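PDB 2RAD: succinoglycan biosynthesis protein from Bacillus cereus ATCC 14579, which is of no established function but binds calcium and belongs to the erythromycin esterase family, so that it may be a hydrolase of that type. Local coordinates for residues W116-E121 / I173-E178. Sequence-based numbering, arbitrary orientation.
Sequences WDRALE and IQSVNE
Asp117 lays its CB and carboxylate against the side-chain amide of Asn177, the two groups crossing at a slant with their planes 27° apart. Asp117 CB packs close to Asn177 ND2, with no bond assigned between them, whereas the polar grip is made by the carboxylate. Its OD2 takes two hydrogen bonds from the loop that follows strand 167-172. On the syn lone pair, beside the other oxygen, OD2 of Asp117 receives OG of Ser175 at 3.0 Å. On the anti lone pair the same OD2 of Asp117 receives the backbone N of Asn177 at 2.8 Å. The N-H...O angle of this second bond is 149°. The other oxygen turns back to its own helix: Asp117 OD1 accepts the backbone N of Arg118 at 2.6 Å, met from above the carboxylate plane. A first torsion of 53° tucks CG of Asp117 between the backbone N and the carbonyl carbon, which brings the carboxylate close to the helix backbone. Arg118 adds a looser approach, its chain bent at chi3, with Ser175 OG at the guanidinium edge near its plane and 4.0 Å from NH1. The amide of Asn177 serves the next helix as N-cap through a weak hydrogen bond from the backbone N of Asn179 to OD1, while Val180 of that helix touches Asp117. The contact thus joins helix 116-128, which follows strand 109-112, to the loop after the parallel neighbour of that strand, edge strand 167-172. With three donors shared between its two oxygens, the buried carboxylate is held against rotation, and such surroundings would probably favour its ionised form.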
loop_
_atom_site.group_PDB
_atom_site.type_symbol
_atom_site.label_atom_id
_atom_site.label_comp_id
_atom_site.label_asym_id
_atom_site.label_seq_id
_atom_site.Cartn_x
_atom_site.Cartn_y
_atom_site.Cartn_z
ATOM N N TRP A 116 2.599 9.873 -0.705
ATOM C CA TRP A 116 3.542 10.205 0.357
ATOM C C TRP A 116 3.209 11.561 0.964
ATOM O O TRP A 116 3.255 11.734 2.190
ATOM C CB TRP A 116 4.977 10.227 -0.198
ATOM C CG TRP A 116 5.987 10.824 0.746
ATOM C CD1 TRP A 116 6.196 12.148 0.988
ATOM C CD2 TRP A 116 6.866 10.116 1.637
ATOM N NE1 TRP A 116 7.141 12.312 1.975
ATOM C CE2 TRP A 116 7.568 11.078 2.388
ATOM C CE3 TRP A 116 7.126 8.759 1.871
ATOM C CZ2 TRP A 116 8.514 10.729 3.363
ATOM C CZ3 TRP A 116 8.071 8.410 2.845
ATOM C CH2 TRP A 116 8.749 9.393 3.574
ATOM N N ASP A 117 2.886 12.520 0.100
ATOM C CA ASP A 117 2.557 13.863 0.567
ATOM C C ASP A 117 1.254 13.899 1.380
ATOM O O ASP A 117 1.229 14.410 2.505
ATOM C CB ASP A 117 2.508 14.867 -0.615
ATOM C CG ASP A 117 1.591 14.425 -1.769
ATOM O OD1 ASP A 117 0.936 13.374 -1.673
ATOM O OD2 ASP A 117 1.524 15.150 -2.785
ATOM N N ARG A 118 0.187 13.335 0.823
ATOM C CA ARG A 118 -1.088 13.309 1.507
ATOM C C ARG A 118 -0.939 12.683 2.881
ATOM O O ARG A 118 -1.559 13.137 3.833
ATOM C CB ARG A 118 -2.104 12.528 0.691
ATOM C CG ARG A 118 -2.393 13.140 -0.653
ATOM C CD ARG A 118 -3.149 12.151 -1.501
ATOM N NE ARG A 118 -4.445 12.657 -1.933
ATOM C CZ ARG A 118 -4.605 13.552 -2.899
ATOM N NH1 ARG A 118 -3.541 14.039 -3.534
ATOM N NH2 ARG A 118 -5.825 13.941 -3.242
ATOM N N ALA A 119 -0.111 11.648 2.983
ATOM C CA ALA A 119 0.103 10.951 4.253
ATOM C C ALA A 119 0.781 11.827 5.319
ATOM O O ALA A 119 0.715 11.544 6.518
ATOM C CB ALA A 119 0.916 9.682 4.009
ATOM N N LEU A 120 1.452 12.881 4.870
ATOM C CA LEU A 120 2.105 13.809 5.778
ATOM C C LEU A 120 1.034 14.465 6.680
ATOM O O LEU A 120 1.297 14.801 7.841
ATOM C CB LEU A 120 2.867 14.864 4.972
ATOM C CG LEU A 120 4.244 14.464 4.438
ATOM C CD1 LEU A 120 4.781 15.499 3.461
ATOM C CD2 LEU A 120 5.204 14.314 5.608
ATOM N N GLU A 121 -0.168 14.641 6.131
ATOM C CA GLU A 121 -1.278 15.218 6.871
ATOM C C GLU A 121 -2.009 14.093 7.592
ATOM O O GLU A 121 -2.778 14.336 8.513
ATOM C CB GLU A 121 -2.255 15.937 5.932
ATOM C CG GLU A 121 -1.795 17.312 5.433
ATOM C CD GLU A 121 -1.819 18.403 6.522
ATOM O OE1 GLU A 121 -1.006 18.335 7.475
ATOM O OE2 GLU A 121 -2.660 19.331 6.425
ATOM N N ILE A 173 3.350 8.079 -5.308
ATOM C CA ILE A 173 3.887 9.361 -5.725
ATOM C C ILE A 173 3.145 9.930 -6.933
ATOM O O ILE A 173 3.764 10.328 -7.913
ATOM C CB ILE A 173 5.357 9.213 -6.106
ATOM C CG1 ILE A 173 5.519 7.940 -6.953
ATOM C CG2 ILE A 173 6.215 9.220 -4.847
ATOM C CD1 ILE A 173 6.610 7.996 -7.998
ATOM N N GLN A 174 1.826 9.984 -6.867
ATOM C CA GLN A 174 1.061 10.506 -7.980
ATOM C C GLN A 174 0.868 12.019 -7.916
ATOM O O GLN A 174 -0.042 12.568 -8.535
ATOM C CB GLN A 174 -0.273 9.772 -8.041
ATOM C CG GLN A 174 -0.102 8.302 -8.449
ATOM C CD GLN A 174 -1.376 7.473 -8.297
ATOM O OE1 GLN A 174 -2.460 7.892 -8.724
ATOM N NE2 GLN A 174 -1.247 6.281 -7.698
ATOM N N SER A 175 1.765 12.682 -7.189
ATOM C CA SER A 175 1.742 14.131 -7.007
ATOM C C SER A 175 2.774 14.438 -5.942
ATOM O O SER A 175 3.262 13.531 -5.285
ATOM C CB SER A 175 0.378 14.593 -6.494
ATOM O OG SER A 175 0.135 14.111 -5.177
ATOM N N VAL A 176 3.111 15.707 -5.766
ATOM C CA VAL A 176 4.060 16.103 -4.730
ATOM C C VAL A 176 3.653 17.501 -4.318
ATOM O O VAL A 176 4.060 18.467 -4.949
ATOM C CB VAL A 176 5.512 16.142 -5.248
ATOM C CG1 VAL A 176 6.467 16.252 -4.081
ATOM C CG2 VAL A 176 5.830 14.899 -6.042
ATOM N N ASN A 177 2.840 17.603 -3.268
ATOM C CA ASN A 177 2.344 18.896 -2.778
ATOM C C ASN A 177 3.362 19.711 -1.978
ATOM O O ASN A 177 4.445 19.229 -1.663
ATOM C CB ASN A 177 1.075 18.696 -1.932
ATOM C CG ASN A 177 1.354 18.003 -0.602
ATOM O OD1 ASN A 177 2.425 18.169 -0.016
ATOM N ND2 ASN A 177 0.383 17.237 -0.112
ATOM N N GLU A 178 3.000 20.943 -1.634
ATOM C CA GLU A 178 3.900 21.825 -0.891
ATOM C C GLU A 178 4.341 21.332 0.493
ATOM O O GLU A 178 5.355 21.788 1.018
ATOM C CB GLU A 178 3.309 23.252 -0.801
ATOM C CG GLU A 178 3.216 23.980 -2.177
ATOM C CD GLU A 178 3.083 25.520 -2.087
ATOM O OE1 GLU A 178 4.033 26.192 -1.600
ATOM O OE2 GLU A 178 2.035 26.066 -2.519
#